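Local structure of aspartate--tRNA(Asp/Asn) ligase (Sulfolobus tokodaii, 1WYD) at residues Q171-I176 with A182-S187; K192-G197 with L384-Y389; R403-L408 with K415-F420. The protein probably joins L-aspartate to both tRNA(Asp) and tRNA(Asn), using ATP and magnesium, as a homodimeric class II aminoacyl-tRNA synthetase. One frame throughout, in Å; residues are numbered along the deposited sequence.

All three contacts lie within the class II synthetase family region and follow one another along the chain. Contact 1 is the hairpin of strands 174-177 and 180-184. Helix 189-199 comes next in the sequence and supplies one side of contact 2, whose centre lies about 21 Å from that of contact 1. Contact 3 joins helix 401-409 to the loop after it. Its centre is about 23 Å and about 33 Å from the centres of contacts 1 and 2. None of the three touches another. Q186, K192 and R403 lie in or beside the predicted aspartate and ATP sites, consistent with segments that run past the catalytic pocket. Each contact also has neighbours on the second subunit.

Contact 1 of 3, residues Q171-I176 with A182-S187; sequences QLFPVI and AFLAQS
The beta hairpin of strands 174-177 and 180-184 sets P174 and V175 against F183 and A182. V175 and A182 form an antiparallel hydrogen-bonded pair. A182 N gives to V175 O at 2.8 Å. The return bond, V175 N to A182 O, is modelled unusually short at 2.5 Å, so its detail is doubtful. Beyond the non-hydrogen-bonded pair P174-F183, L184 N donates to F173 O at 3.1 Å. F183 CA makes a CA-H...O contact with that same oxygen. A water bridges F173 N and L184 O. V175 and A182 send their side chains to one face. There chi1 of -174° puts V175 CG1 anti to the backbone N and leaves CG2 beside that N, where V175 CG2 meets L184 CG at 3.8 Å. The hairpin belongs to a three-stranded antiparallel sheet, in which F183 also bonds to I162 through the backbone. F173 packs its ring against Y177 and F178 of the second subunit. L172 crosses F183 at about a right angle, with L172 CB and F183 CB 3.8 Å apart. The branch point of L172 presses on a backbone oxygen, L172 CG lying 3.3 Å from L184 O. With an alanine here CB would stay, but the loss of the branch would probably open a gap beside L184 O and the CB of Q186. Q186 OE1 accepts from R210 NE, a residue of the predicted ATP and aspartate sites.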
ATOM      1  N   GLN B 171       2.121  22.172   8.519  1.00 57.32           N
ATOM      2  CA  GLN B 171       0.713  22.366   8.790  1.00 55.66           C
ATOM      3  C   GLN B 171      -0.011  21.055   8.536  1.00 53.89           C
ATOM      4  O   GLN B 171       0.030  20.507   7.421  1.00 53.76           O
ATOM      5  CB  GLN B 171       0.160  23.459   7.879  1.00 56.45           C
ATOM      6  CG  GLN B 171       0.822  24.828   8.054  1.00 59.53           C
ATOM      7  CD  GLN B 171       0.206  25.905   7.144  1.00 65.36           C
ATOM      8  OE1 GLN B 171      -1.020  26.105   7.130  1.00 66.87           O
ATOM      9  NE2 GLN B 171       1.057  26.599   6.383  1.00 66.82           N
ATOM     10  N   LEU B 172      -0.691  20.566   9.572  1.00 51.30           N
ATOM     11  CA  LEU B 172      -1.319  19.254   9.555  1.00 48.33           C
ATOM     12  C   LEU B 172      -2.811  19.365   9.701  1.00 47.24           C
ATOM     13  O   LEU B 172      -3.323  20.302  10.311  1.00 47.60           O
ATOM     14  CB  LEU B 172      -0.756  18.409  10.685  1.00 48.03           C
ATOM     15  CG  LEU B 172       0.455  17.537  10.349  1.00 47.36           C
ATOM     16  CD1 LEU B 172       1.337  18.124   9.354  1.00 44.87           C
ATOM     17  CD2 LEU B 172       1.265  17.192  11.589  1.00 47.24           C
ATOM     18  N   PHE B 173      -3.537  18.420   9.125  1.00 45.44           N
ATOM     19  CA  PHE B 173      -4.974  18.420   9.304  1.00 43.90           C
ATOM     20  C   PHE B 173      -5.365  17.964  10.695  1.00 42.25           C
ATOM     21  O   PHE B 173      -4.937  16.913  11.157  1.00 41.45           O
ATOM     22  CB  PHE B 173      -5.645  17.567   8.238  1.00 44.45           C
ATOM     23  CG  PHE B 173      -5.561  18.151   6.863  1.00 44.91           C
ATOM     24  CD1 PHE B 173      -4.875  17.500   5.864  1.00 43.92           C
ATOM     25  CD2 PHE B 173      -6.155  19.365   6.576  1.00 46.14           C
ATOM     26  CE1 PHE B 173      -4.802  18.034   4.616  1.00 43.89           C
ATOM     27  CE2 PHE B 173      -6.073  19.902   5.313  1.00 45.31           C
ATOM     28  CZ  PHE B 173      -5.417  19.221   4.332  1.00 43.52           C
ATOM     29  N   PRO B 174      -6.142  18.793  11.395  1.00 41.67           N
ATOM     30  CA  PRO B 174      -6.767  18.386  12.661  1.00 39.60           C
ATOM     31  C   PRO B 174      -7.670  17.170  12.467  1.00 37.96           C
ATOM     32  O   PRO B 174      -8.491  17.175  11.561  1.00 37.13           O
ATOM     33  CB  PRO B 174      -7.597  19.622  13.027  1.00 40.48           C
ATOM     34  CG  PRO B 174      -6.773  20.776  12.447  1.00 40.00           C
ATOM     35  CD  PRO B 174      -6.419  20.217  11.082  1.00 42.22           C
ATOM     36  N   VAL B 175      -7.483  16.143  13.283  1.00 36.60           N
ATOM     37  CA  VAL B 175      -8.453  15.058  13.403  1.00 37.11           C
ATOM     38  C   VAL B 175      -9.084  15.085  14.822  1.00 36.22           C
ATOM     39  O   VAL B 175      -8.384  15.111  15.837  1.00 36.61           O
ATOM     40  CB  VAL B 175      -7.827  13.694  13.130  1.00 37.29           C
ATOM     41  CG1 VAL B 175      -8.929  12.565  13.120  1.00 39.14           C
ATOM     42  CG2 VAL B 175      -7.040  13.716  11.791  1.00 38.73           C
ATOM     43  N   ILE B 176     -10.402  15.140  14.901  1.00 36.25           N
ATOM     44  CA  ILE B 176     -11.030  15.081  16.223  1.00 35.66           C
ATOM     45  C   ILE B 176     -11.107  13.587  16.606  1.00 37.00           C
ATOM     46  O   ILE B 176     -11.888  12.819  16.031  1.00 35.63           O
ATOM     47  CB  ILE B 176     -12.430  15.764  16.232  1.00 36.05           C
ATOM     48  CG1 ILE B 176     -12.422  17.152  15.544  1.00 33.86           C
ATOM     49  CG2 ILE B 176     -13.018  15.832  17.691  1.00 35.66           C
ATOM     50  CD1 ILE B 176     -11.259  18.074  15.978  1.00 32.09           C
ATOM     51  N   ALA B 182      -6.130  15.417  17.383  1.00 37.44           N
ATOM     52  CA  ALA B 182      -4.937  14.773  16.751  1.00 37.89           C
ATOM     53  C   ALA B 182      -4.794  15.242  15.327  1.00 37.60           C
ATOM     54  O   ALA B 182      -5.532  16.117  14.874  1.00 38.49           O
ATOM     55  CB  ALA B 182      -5.009  13.276  16.843  1.00 36.63           C
ATOM     56  N   PHE B 183      -3.832  14.683  14.615  1.00 39.30           N
ATOM     57  CA  PHE B 183      -3.549  15.105  13.260  1.00 38.92           C
ATOM     58  C   PHE B 183      -3.188  13.941  12.265  1.00 38.90           C
ATOM     59  O   PHE B 183      -2.790  12.824  12.650  1.00 37.83           O
ATOM     60  CB  PHE B 183      -2.415  16.150  13.273  1.00 40.33           C
ATOM     61  CG  PHE B 183      -2.540  17.219  14.362  1.00 42.14           C
ATOM     62  CD1 PHE B 183      -1.852  17.087  15.582  1.00 42.65           C
ATOM     63  CD2 PHE B 183      -3.312  18.380  14.147  1.00 43.15           C
ATOM     64  CE1 PHE B 183      -1.991  18.083  16.589  1.00 42.34           C
ATOM     65  CE2 PHE B 183      -3.440  19.365  15.136  1.00 42.25           C
ATOM     66  CZ  PHE B 183      -2.781  19.214  16.354  1.00 41.91           C
ATOM     67  N   LEU B 184      -3.321  14.265  10.983  1.00 36.86           N
ATOM     68  CA  LEU B 184      -2.984  13.396   9.919  1.00 36.78           C
ATOM     69  C   LEU B 184      -1.448  13.520   9.634  1.00 35.46           C
ATOM     70  O   LEU B 184      -0.895  14.631   9.398  1.00 35.00           O
ATOM     71  CB  LEU B 184      -3.816  13.784   8.679  1.00 36.28           C
ATOM     72  CG  LEU B 184      -5.209  13.220   8.474  1.00 35.86           C
ATOM     73  CD1 LEU B 184      -5.683  13.390   7.028  1.00 34.04           C
ATOM     74  CD2 LEU B 184      -5.283  11.756   8.855  1.00 36.63           C
ATOM     75  N   ALA B 185      -0.773  12.388   9.676  1.00 34.24           N
ATOM     76  CA  ALA B 185       0.677  12.347   9.418  1.00 34.75           C
ATOM     77  C   ALA B 185       1.054  12.928   8.066  1.00 34.01           C
ATOM     78  O   ALA B 185       0.319  12.775   7.111  1.00 33.67           O
ATOM     79  CB  ALA B 185       1.167  10.912   9.526  1.00 34.38           C
ATOM     80  N   GLN B 186       2.214  13.572   7.963  1.00 35.16           N
ATOM     81  CA  GLN B 186       2.692  14.001   6.629  1.00 35.28           C
ATOM     82  C   GLN B 186       3.686  13.024   6.015  1.00 36.57           C
ATOM     83  O   GLN B 186       4.104  13.185   4.876  1.00 36.94           O
ATOM     84  CB  GLN B 186       3.294  15.406   6.664  1.00 33.69           C
ATOM     85  CG  GLN B 186       4.673  15.438   7.297  1.00 34.27           C
ATOM     86  CD  GLN B 186       5.339  16.776   7.167  1.00 36.07           C
ATOM     87  OE1 GLN B 186       5.240  17.429   6.131  1.00 38.87           O
ATOM     88  NE2 GLN B 186       6.008  17.205   8.226  1.00 35.85           N
ATOM     89  N   SER B 187       4.106  12.028   6.772  1.00 38.45           N
ATOM     90  CA  SER B 187       5.117  11.121   6.267  1.00 40.54           C
ATOM     91  C   SER B 187       5.271  10.081   7.346  1.00 41.42           C
ATOM     92  O   SER B 187       4.900  10.360   8.476  1.00 43.35           O
ATOM     93  CB  SER B 187       6.408  11.882   6.023  1.00 41.00           C
ATOM     94  OG  SER B 187       7.393  11.593   6.998  1.00 42.59           O
TER
HETATM   95  O   HOH W   1      -1.806  16.272   7.781  1.00 42.84           O

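Contact 2 of 3, residues K192-G197 with L384-Y389; sequences KELMAG and LKWFDY
L194 and W386 both turn CG opposite the carbonyl carbon, with chi1 of -67° and -51°, and their side chains meet at about a right angle. Both methyls of L194 lie on one face of the indole. L194 CD1 stands over the five-membered ring of W386, 3.8 Å from its centroid and 8° off the normal, a CH-pi contact. L194 CD2 lies on the same face, above the attachment point, 3.6 Å from W386 CG. On the other face of the indole lies K385 CD, so the ring is held between two aliphatic groups. V122 of the second subunit packs on both L194 and W386. A lighter touch is made next door: E193 OE1 lies near the plane of the F387 ring at its edge, 4.1 Å from F387 CZ. Carboxylate and ring planes are nearly perpendicular. The carboxylate has stronger partners elsewhere, since H394 NE2 bonds to E193 OE1 and Q189 NE2 bonds to E193 OE2. E193 also touches R359, a predicted aspartate ligand. The contact thus packs the 3-10 turn 385-388 on helix 189-199, whose first residues form the predicted aspartate region of the class II catalytic domain.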
ATOM      1  N   LYS B 192       9.183   4.759  10.525  1.00 42.04           N
ATOM      2  CA  LYS B 192       9.967   3.894   9.653  1.00 42.33           C
ATOM      3  C   LYS B 192      11.393   3.824  10.177  1.00 42.52           C
ATOM      4  O   LYS B 192      12.040   2.785  10.086  1.00 43.49           O
ATOM      5  CB  LYS B 192       9.885   4.335   8.174  1.00 41.73           C
ATOM      6  CG  LYS B 192      10.503   5.662   7.872  1.00 39.48           C
ATOM      7  CD  LYS B 192      10.210   6.120   6.457  1.00 40.49           C
ATOM      8  CE  LYS B 192      11.109   7.323   6.124  1.00 40.86           C
ATOM      9  NZ  LYS B 192      10.926   7.872   4.779  1.00 41.11           N
ATOM     10  N   GLU B 193      11.859   4.909  10.794  1.00 42.84           N
ATOM     11  CA  GLU B 193      13.146   4.874  11.490  1.00 41.89           C
ATOM     12  C   GLU B 193      13.075   3.848  12.594  1.00 42.02           C
ATOM     13  O   GLU B 193      13.975   3.020  12.732  1.00 42.44           O
ATOM     14  CB  GLU B 193      13.509   6.236  12.062  1.00 42.09           C
ATOM     15  CG  GLU B 193      13.654   7.325  11.007  1.00 41.18           C
ATOM     16  CD  GLU B 193      14.440   8.530  11.504  1.00 45.11           C
ATOM     17  OE1 GLU B 193      15.515   8.343  12.127  1.00 44.47           O
ATOM     18  OE2 GLU B 193      14.008   9.677  11.238  1.00 46.33           O
ATOM     19  N   LEU B 194      11.985   3.900  13.364  1.00 40.93           N
ATOM     20  CA  LEU B 194      11.757   2.978  14.457  1.00 40.04           C
ATOM     21  C   LEU B 194      11.769   1.535  13.987  1.00 39.75           C
ATOM     22  O   LEU B 194      12.400   0.677  14.628  1.00 38.95           O
ATOM     23  CB  LEU B 194      10.406   3.263  15.167  1.00 39.72           C
ATOM     24  CG  LEU B 194      10.305   4.594  15.936  1.00 38.60           C
ATOM     25  CD1 LEU B 194       9.144   4.553  16.898  1.00 37.99           C
ATOM     26  CD2 LEU B 194      11.598   4.954  16.663  1.00 36.91           C
ATOM     27  N   MET B 195      11.027   1.271  12.912  1.00 39.00           N
ATOM     28  CA  MET B 195      10.908  -0.073  12.376  1.00 39.42           C
ATOM     29  C   MET B 195      12.210  -0.476  11.701  1.00 40.09           C
ATOM     30  O   MET B 195      12.495  -1.659  11.603  1.00 40.77           O
ATOM     31  CB  MET B 195       9.766  -0.185  11.368  1.00 39.61           C
ATOM     32  CG  MET B 195       8.402   0.040  11.951  1.00 40.95           C
ATOM     33  SD  MET B 195       7.945  -1.241  13.062  1.00 46.10           S
ATOM     34  CE  MET B 195       7.524  -2.513  11.920  1.00 42.12           C
ATOM     35  N   ALA B 196      12.998   0.495  11.238  1.00 40.10           N
ATOM     36  CA  ALA B 196      14.339   0.162  10.774  1.00 40.69           C
ATOM     37  C   ALA B 196      15.181  -0.263  11.982  1.00 40.89           C
ATOM     38  O   ALA B 196      16.162  -1.030  11.842  1.00 41.46           O
ATOM     39  CB  ALA B 196      14.957   1.331  10.071  1.00 40.53           C
ATOM     40  N   GLY B 197      14.792   0.206  13.172  1.00 39.35           N
ATOM     41  CA  GLY B 197      15.577  -0.024  14.369  1.00 38.43           C
ATOM     42  C   GLY B 197      15.232  -1.372  14.967  1.00 39.22           C
ATOM     43  O   GLY B 197      15.747  -1.734  16.007  1.00 39.74           O
ATOM     44  N   LEU B 384      12.683  11.576  20.681  1.00 50.08           N
ATOM     45  CA  LEU B 384      13.974  11.367  21.327  1.00 48.51           C
ATOM     46  C   LEU B 384      14.136  10.065  22.104  1.00 48.43           C
ATOM     47  O   LEU B 384      15.191   9.415  22.012  1.00 47.68           O
ATOM     48  CB  LEU B 384      14.272  12.535  22.251  1.00 48.50           C
ATOM     49  CG  LEU B 384      14.398  13.885  21.551  1.00 48.09           C
ATOM     50  CD1 LEU B 384      14.384  14.975  22.634  1.00 49.22           C
ATOM     51  CD2 LEU B 384      15.677  13.932  20.719  1.00 47.96           C
ATOM     52  N   LYS B 385      13.088   9.673  22.830  1.00 48.08           N
ATOM     53  CA  LYS B 385      13.157   8.561  23.789  1.00 48.50           C
ATOM     54  C   LYS B 385      13.666   7.254  23.207  1.00 48.09           C
ATOM     55  O   LYS B 385      14.387   6.517  23.884  1.00 48.03           O
ATOM     56  CB  LYS B 385      11.779   8.282  24.416  1.00 48.46           C
ATOM     57  CG  LYS B 385      10.764   7.729  23.426  1.00 50.74           C
ATOM     58  CD  LYS B 385       9.802   6.766  24.105  1.00 55.52           C
ATOM     59  CE  LYS B 385       8.484   7.458  24.412  1.00 55.91           C
ATOM     60  NZ  LYS B 385       7.522   6.432  24.880  1.00 60.96           N
ATOM     61  N   TRP B 386      13.250   6.955  21.974  1.00 47.40           N
ATOM     62  CA  TRP B 386      13.543   5.673  21.350  1.00 47.26           C
ATOM     63  C   TRP B 386      15.039   5.472  21.161  1.00 46.75           C
ATOM     64  O   TRP B 386      15.508   4.347  21.191  1.00 46.81           O
ATOM     65  CB  TRP B 386      12.827   5.552  20.012  1.00 47.75           C
ATOM     66  CG  TRP B 386      11.388   5.852  20.100  1.00 46.89           C
ATOM     67  CD1 TRP B 386      10.750   6.967  19.630  1.00 44.14           C
ATOM     68  CD2 TRP B 386      10.380   5.024  20.700  1.00 46.95           C
ATOM     69  NE1 TRP B 386       9.406   6.886  19.914  1.00 48.52           N
ATOM     70  CE2 TRP B 386       9.147   5.702  20.562  1.00 46.31           C
ATOM     71  CE3 TRP B 386      10.393   3.772  21.340  1.00 46.77           C
ATOM     72  CZ2 TRP B 386       7.952   5.186  21.047  1.00 45.86           C
ATOM     73  CZ3 TRP B 386       9.193   3.253  21.831  1.00 45.89           C
ATOM     74  CH2 TRP B 386       7.990   3.959  21.675  1.00 47.04           C
ATOM     75  N   PHE B 387      15.766   6.580  21.027  1.00 46.12           N
ATOM     76  CA  PHE B 387      17.230   6.587  20.813  1.00 45.88           C
ATOM     77  C   PHE B 387      18.078   6.348  22.073  1.00 45.93           C
ATOM     78  O   PHE B 387      19.302   6.307  21.996  1.00 45.87           O
ATOM     79  CB  PHE B 387      17.664   7.889  20.113  1.00 45.30           C
ATOM     80  CG  PHE B 387      17.074   8.046  18.743  1.00 43.89           C
ATOM     81  CD1 PHE B 387      15.751   8.425  18.583  1.00 40.99           C
ATOM     82  CD2 PHE B 387      17.827   7.759  17.612  1.00 43.25           C
ATOM     83  CE1 PHE B 387      15.190   8.518  17.344  1.00 39.74           C
ATOM     84  CE2 PHE B 387      17.262   7.881  16.359  1.00 40.15           C
ATOM     85  CZ  PHE B 387      15.932   8.248  16.234  1.00 40.27           C
ATOM     86  N   ASP B 388      17.423   6.155  23.217  1.00 45.49           N
ATOM     87  CA  ASP B 388      18.139   5.721  24.415  1.00 45.39           C
ATOM     88  C   ASP B 388      18.476   4.238  24.380  1.00 44.86           C
ATOM     89  O   ASP B 388      19.286   3.756  25.188  1.00 44.07           O
ATOM     90  CB  ASP B 388      17.316   6.000  25.679  1.00 45.25           C
ATOM     91  CG  ASP B 388      17.265   7.473  26.044  1.00 47.43           C
ATOM     92  OD1 ASP B 388      16.199   7.890  26.564  1.00 51.59           O
ATOM     93  OD2 ASP B 388      18.202   8.290  25.867  1.00 46.84           O
ATOM     94  N   TYR B 389      17.846   3.500  23.476  1.00 44.81           N
ATOM     95  CA  TYR B 389      17.975   2.051  23.524  1.00 45.43           C
ATOM     96  C   TYR B 389      18.462   1.410  22.223  1.00 45.10           C
ATOM     97  O   TYR B 389      17.832   0.488  21.693  1.00 45.32           O
ATOM     98  CB  TYR B 389      16.690   1.423  24.047  1.00 45.74           C
ATOM     99  CG  TYR B 389      16.308   1.944  25.418  1.00 48.60           C
ATOM    100  CD1 TYR B 389      15.114   2.638  25.609  1.00 50.92           C
ATOM    101  CD2 TYR B 389      17.150   1.749  26.522  1.00 49.79           C
ATOM    102  CE1 TYR B 389      14.755   3.108  26.862  1.00 54.41           C
ATOM    103  CE2 TYR B 389      16.824   2.234  27.771  1.00 51.56           C
ATOM    104  CZ  TYR B 389      15.617   2.911  27.947  1.00 54.77           C
ATOM    105  OH  TYR B 389      15.258   3.399  29.205  1.00 55.82           O
TER

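Contact 3 of 3, residues R403-L408 with K415-F420; sequences RLMVML and KEIVPF
I417 reaches across to M405 and V406 with two different branches. Its chi1 of -74° sets CG2 anti to the backbone N and CG1 anti to the carbonyl carbon. The short branch meets M405, where I417 CG2 lies 3.6 Å from M405 CB and M405 CG is 4.0 Å from the same methyl. The long branch is extended at chi2, 152°. It carries I417 CD1 to V406, 3.9 Å from V406 CG2. I417 CD1 is also 4.0 Å from V406 N, so it rests against the helix backbone as well. V406 has CG1 anti to its backbone N, chi1 174°, which leaves CG2 beside the N and facing the isoleucine. The V406 and I417 side chains cross at about a right angle. M405 bends at both chi2 and chi3, and its touch on I417 is made by the base of the chain. All three residues are buried, and the contact across the segments is purely apolar. R403, on the same helix, belongs to the predicted ATP site. Around the contact, M405 also packs on V133, I136 and Q137 of helix 128-150, and L408 on A140 of that helix. L404 and L408 face helix 235-256 and V406 lies on L351 of strand 351-358, so helix 401-409 is wedged between that strand, the two long helices and the loop that carries I417.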
ATOM      1  N   ARG B 403       4.361  12.528  -8.379  1.00 37.39           N
ATOM      2  CA  ARG B 403       5.457  13.245  -8.972  1.00 38.78           C
ATOM      3  C   ARG B 403       6.271  12.277  -9.843  1.00 39.08           C
ATOM      4  O   ARG B 403       6.631  12.623 -10.959  1.00 39.70           O
ATOM      5  CB  ARG B 403       6.340  13.864  -7.902  1.00 39.07           C
ATOM      6  CG  ARG B 403       6.096  15.299  -7.698  1.00 39.51           C
ATOM      7  CD  ARG B 403       6.173  15.637  -6.260  1.00 43.48           C
ATOM      8  NE  ARG B 403       5.715  16.989  -5.970  1.00 44.42           N
ATOM      9  CZ  ARG B 403       6.543  18.013  -5.858  1.00 45.32           C
ATOM     10  NH1 ARG B 403       7.858  17.834  -6.048  1.00 42.69           N
ATOM     11  NH2 ARG B 403       6.073  19.213  -5.580  1.00 39.67           N
ATOM     12  N   LEU B 404       6.523  11.062  -9.345  1.00 39.56           N
ATOM     13  CA  LEU B 404       7.240  10.021 -10.113  1.00 39.71           C
ATOM     14  C   LEU B 404       6.444   9.728 -11.358  1.00 40.00           C
ATOM     15  O   LEU B 404       6.998   9.433 -12.396  1.00 39.97           O
ATOM     16  CB  LEU B 404       7.414   8.728  -9.307  1.00 39.01           C
ATOM     17  CG  LEU B 404       7.725   7.416 -10.048  1.00 38.53           C
ATOM     18  CD1 LEU B 404       9.181   7.404 -10.715  1.00 34.71           C
ATOM     19  CD2 LEU B 404       7.515   6.209  -9.122  1.00 33.15           C
ATOM     20  N   MET B 405       5.126   9.870 -11.275  1.00 41.15           N
ATOM     21  CA  MET B 405       4.340   9.598 -12.465  1.00 41.78           C
ATOM     22  C   MET B 405       4.589  10.570 -13.653  1.00 42.25           C
ATOM     23  O   MET B 405       4.469  10.156 -14.812  1.00 42.07           O
ATOM     24  CB  MET B 405       2.881   9.469 -12.110  1.00 41.55           C
ATOM     25  CG  MET B 405       2.590   8.166 -11.387  1.00 39.58           C
ATOM     26  SD  MET B 405       2.617   6.721 -12.507  1.00 40.75           S
ATOM     27  CE  MET B 405       1.452   7.095 -13.746  1.00 32.38           C
ATOM     28  N   VAL B 406       4.957  11.827 -13.351  1.00 41.95           N
ATOM     29  CA  VAL B 406       5.328  12.810 -14.370  1.00 42.34           C
ATOM     30  C   VAL B 406       6.510  12.307 -15.196  1.00 43.92           C
ATOM     31  O   VAL B 406       6.520  12.410 -16.436  1.00 45.24           O
ATOM     32  CB  VAL B 406       5.741  14.140 -13.746  1.00 42.40           C
ATOM     33  CG1 VAL B 406       6.274  15.095 -14.807  1.00 40.01           C
ATOM     34  CG2 VAL B 406       4.559  14.771 -12.987  1.00 43.32           C
ATOM     35  N   MET B 407       7.506  11.756 -14.508  1.00 44.18           N
ATOM     36  CA  MET B 407       8.663  11.166 -15.160  1.00 44.77           C
ATOM     37  C   MET B 407       8.269   9.912 -15.974  1.00 43.56           C
ATOM     38  O   MET B 407       8.930   9.544 -16.950  1.00 44.93           O
ATOM     39  CB  MET B 407       9.746  10.881 -14.081  1.00 45.60           C
ATOM     40  CG  MET B 407      10.933  10.087 -14.558  1.00 48.41           C
ATOM     41  SD  MET B 407      11.958   9.513 -13.186  1.00 56.73           S
ATOM     42  CE  MET B 407      13.503   9.513 -14.095  1.00 55.42           C
ATOM     43  N   LEU B 408       7.189   9.252 -15.596  1.00 42.00           N
ATOM     44  CA  LEU B 408       6.793   8.040 -16.309  1.00 41.00           C
ATOM     45  C   LEU B 408       5.699   8.195 -17.360  1.00 41.12           C
ATOM     46  O   LEU B 408       5.362   7.212 -18.035  1.00 42.04           O
ATOM     47  CB  LEU B 408       6.408   6.917 -15.342  1.00 40.57           C
ATOM     48  CG  LEU B 408       7.407   6.528 -14.260  1.00 38.47           C
ATOM     49  CD1 LEU B 408       6.685   5.578 -13.353  1.00 37.66           C
ATOM     50  CD2 LEU B 408       8.633   5.816 -14.907  1.00 40.68           C
ATOM     51  N   LYS B 415      -3.249  16.753 -11.096  1.00 50.32           N
ATOM     52  CA  LYS B 415      -4.693  16.515 -11.029  1.00 51.02           C
ATOM     53  C   LYS B 415      -5.087  15.713 -12.230  1.00 50.32           C
ATOM     54  O   LYS B 415      -6.196  15.235 -12.334  1.00 50.16           O
ATOM     55  CB  LYS B 415      -5.476  17.827 -11.018  1.00 51.06           C
ATOM     56  CG  LYS B 415      -5.018  18.827  -9.971  1.00 53.95           C
ATOM     57  CD  LYS B 415      -5.170  20.259 -10.527  1.00 59.42           C
ATOM     58  CE  LYS B 415      -6.623  20.687 -10.521  1.00 62.07           C
ATOM     59  NZ  LYS B 415      -6.720  22.139 -10.813  1.00 66.45           N
ATOM     60  N   GLU B 416      -4.169  15.607 -13.169  1.00 50.09           N
ATOM     61  CA  GLU B 416      -4.370  14.716 -14.283  1.00 49.27           C
ATOM     62  C   GLU B 416      -3.818  13.301 -14.011  1.00 48.35           C
ATOM     63  O   GLU B 416      -4.095  12.375 -14.769  1.00 48.74           O
ATOM     64  CB  GLU B 416      -3.755  15.320 -15.519  1.00 49.98           C
ATOM     65  CG  GLU B 416      -4.175  16.735 -15.778  1.00 52.95           C
ATOM     66  CD  GLU B 416      -4.587  16.935 -17.208  1.00 60.40           C
ATOM     67  OE1 GLU B 416      -3.984  16.280 -18.121  1.00 62.83           O
ATOM     68  OE2 GLU B 416      -5.509  17.759 -17.414  1.00 63.34           O
ATOM     69  N   ILE B 417      -3.053  13.126 -12.939  1.00 46.57           N
ATOM     70  CA  ILE B 417      -2.518  11.803 -12.609  1.00 45.00           C
ATOM     71  C   ILE B 417      -3.365  11.128 -11.519  1.00 44.43           C
ATOM     72  O   ILE B 417      -3.731   9.944 -11.625  1.00 43.89           O
ATOM     73  CB  ILE B 417      -1.006  11.914 -12.232  1.00 44.76           C
ATOM     74  CG1 ILE B 417      -0.162  12.146 -13.502  1.00 41.63           C
ATOM     75  CG2 ILE B 417      -0.510  10.668 -11.502  1.00 45.78           C
ATOM     76  CD1 ILE B 417       1.161  12.924 -13.334  1.00 36.41           C
ATOM     77  N   VAL B 418      -3.723  11.905 -10.492  1.00 42.34           N
ATOM     78  CA  VAL B 418      -4.435  11.337  -9.368  1.00 40.94           C
ATOM     79  C   VAL B 418      -5.923  11.284  -9.736  1.00 39.78           C
ATOM     80  O   VAL B 418      -6.544  12.325 -10.002  1.00 40.28           O
ATOM     81  CB  VAL B 418      -4.153  12.119  -8.075  1.00 41.08           C
ATOM     82  CG1 VAL B 418      -5.025  11.652  -6.928  1.00 41.74           C
ATOM     83  CG2 VAL B 418      -2.689  12.042  -7.729  1.00 38.91           C
ATOM     84  N   PRO B 419      -6.517  10.090  -9.708  1.00 38.02           N
ATOM     85  CA  PRO B 419      -7.870   9.931 -10.216  1.00 37.10           C
ATOM     86  C   PRO B 419      -8.831  10.735  -9.319  1.00 36.73           C
ATOM     87  O   PRO B 419      -9.767  11.311  -9.865  1.00 37.98           O
ATOM     88  CB  PRO B 419      -8.121   8.429 -10.091  1.00 37.25           C
ATOM     89  CG  PRO B 419      -6.919   7.867  -9.828  1.00 36.35           C
ATOM     90  CD  PRO B 419      -6.051   8.856  -9.066  1.00 36.54           C
ATOM     91  N   PHE B 420      -8.584  10.848  -8.018  1.00 35.36           N
ATOM     92  CA  PHE B 420      -9.490  11.661  -7.169  1.00 35.10           C
ATOM     93  C   PHE B 420      -8.755  12.647  -6.308  1.00 34.55           C
ATOM     94  O   PHE B 420      -8.532  12.386  -5.140  1.00 35.14           O
ATOM     95  CB  PHE B 420     -10.372  10.769  -6.313  1.00 34.81           C
ATOM     96  CG  PHE B 420     -11.271   9.901  -7.128  1.00 35.91           C
ATOM     97  CD1 PHE B 420     -11.047   8.546  -7.220  1.00 37.88           C
ATOM     98  CD2 PHE B 420     -12.324  10.456  -7.842  1.00 38.85           C
ATOM     99  CE1 PHE B 420     -11.852   7.746  -8.011  1.00 38.77           C
ATOM    100  CE2 PHE B 420     -13.141   9.657  -8.635  1.00 38.80           C
ATOM    101  CZ  PHE B 420     -12.895   8.309  -8.729  1.00 39.02           C
TER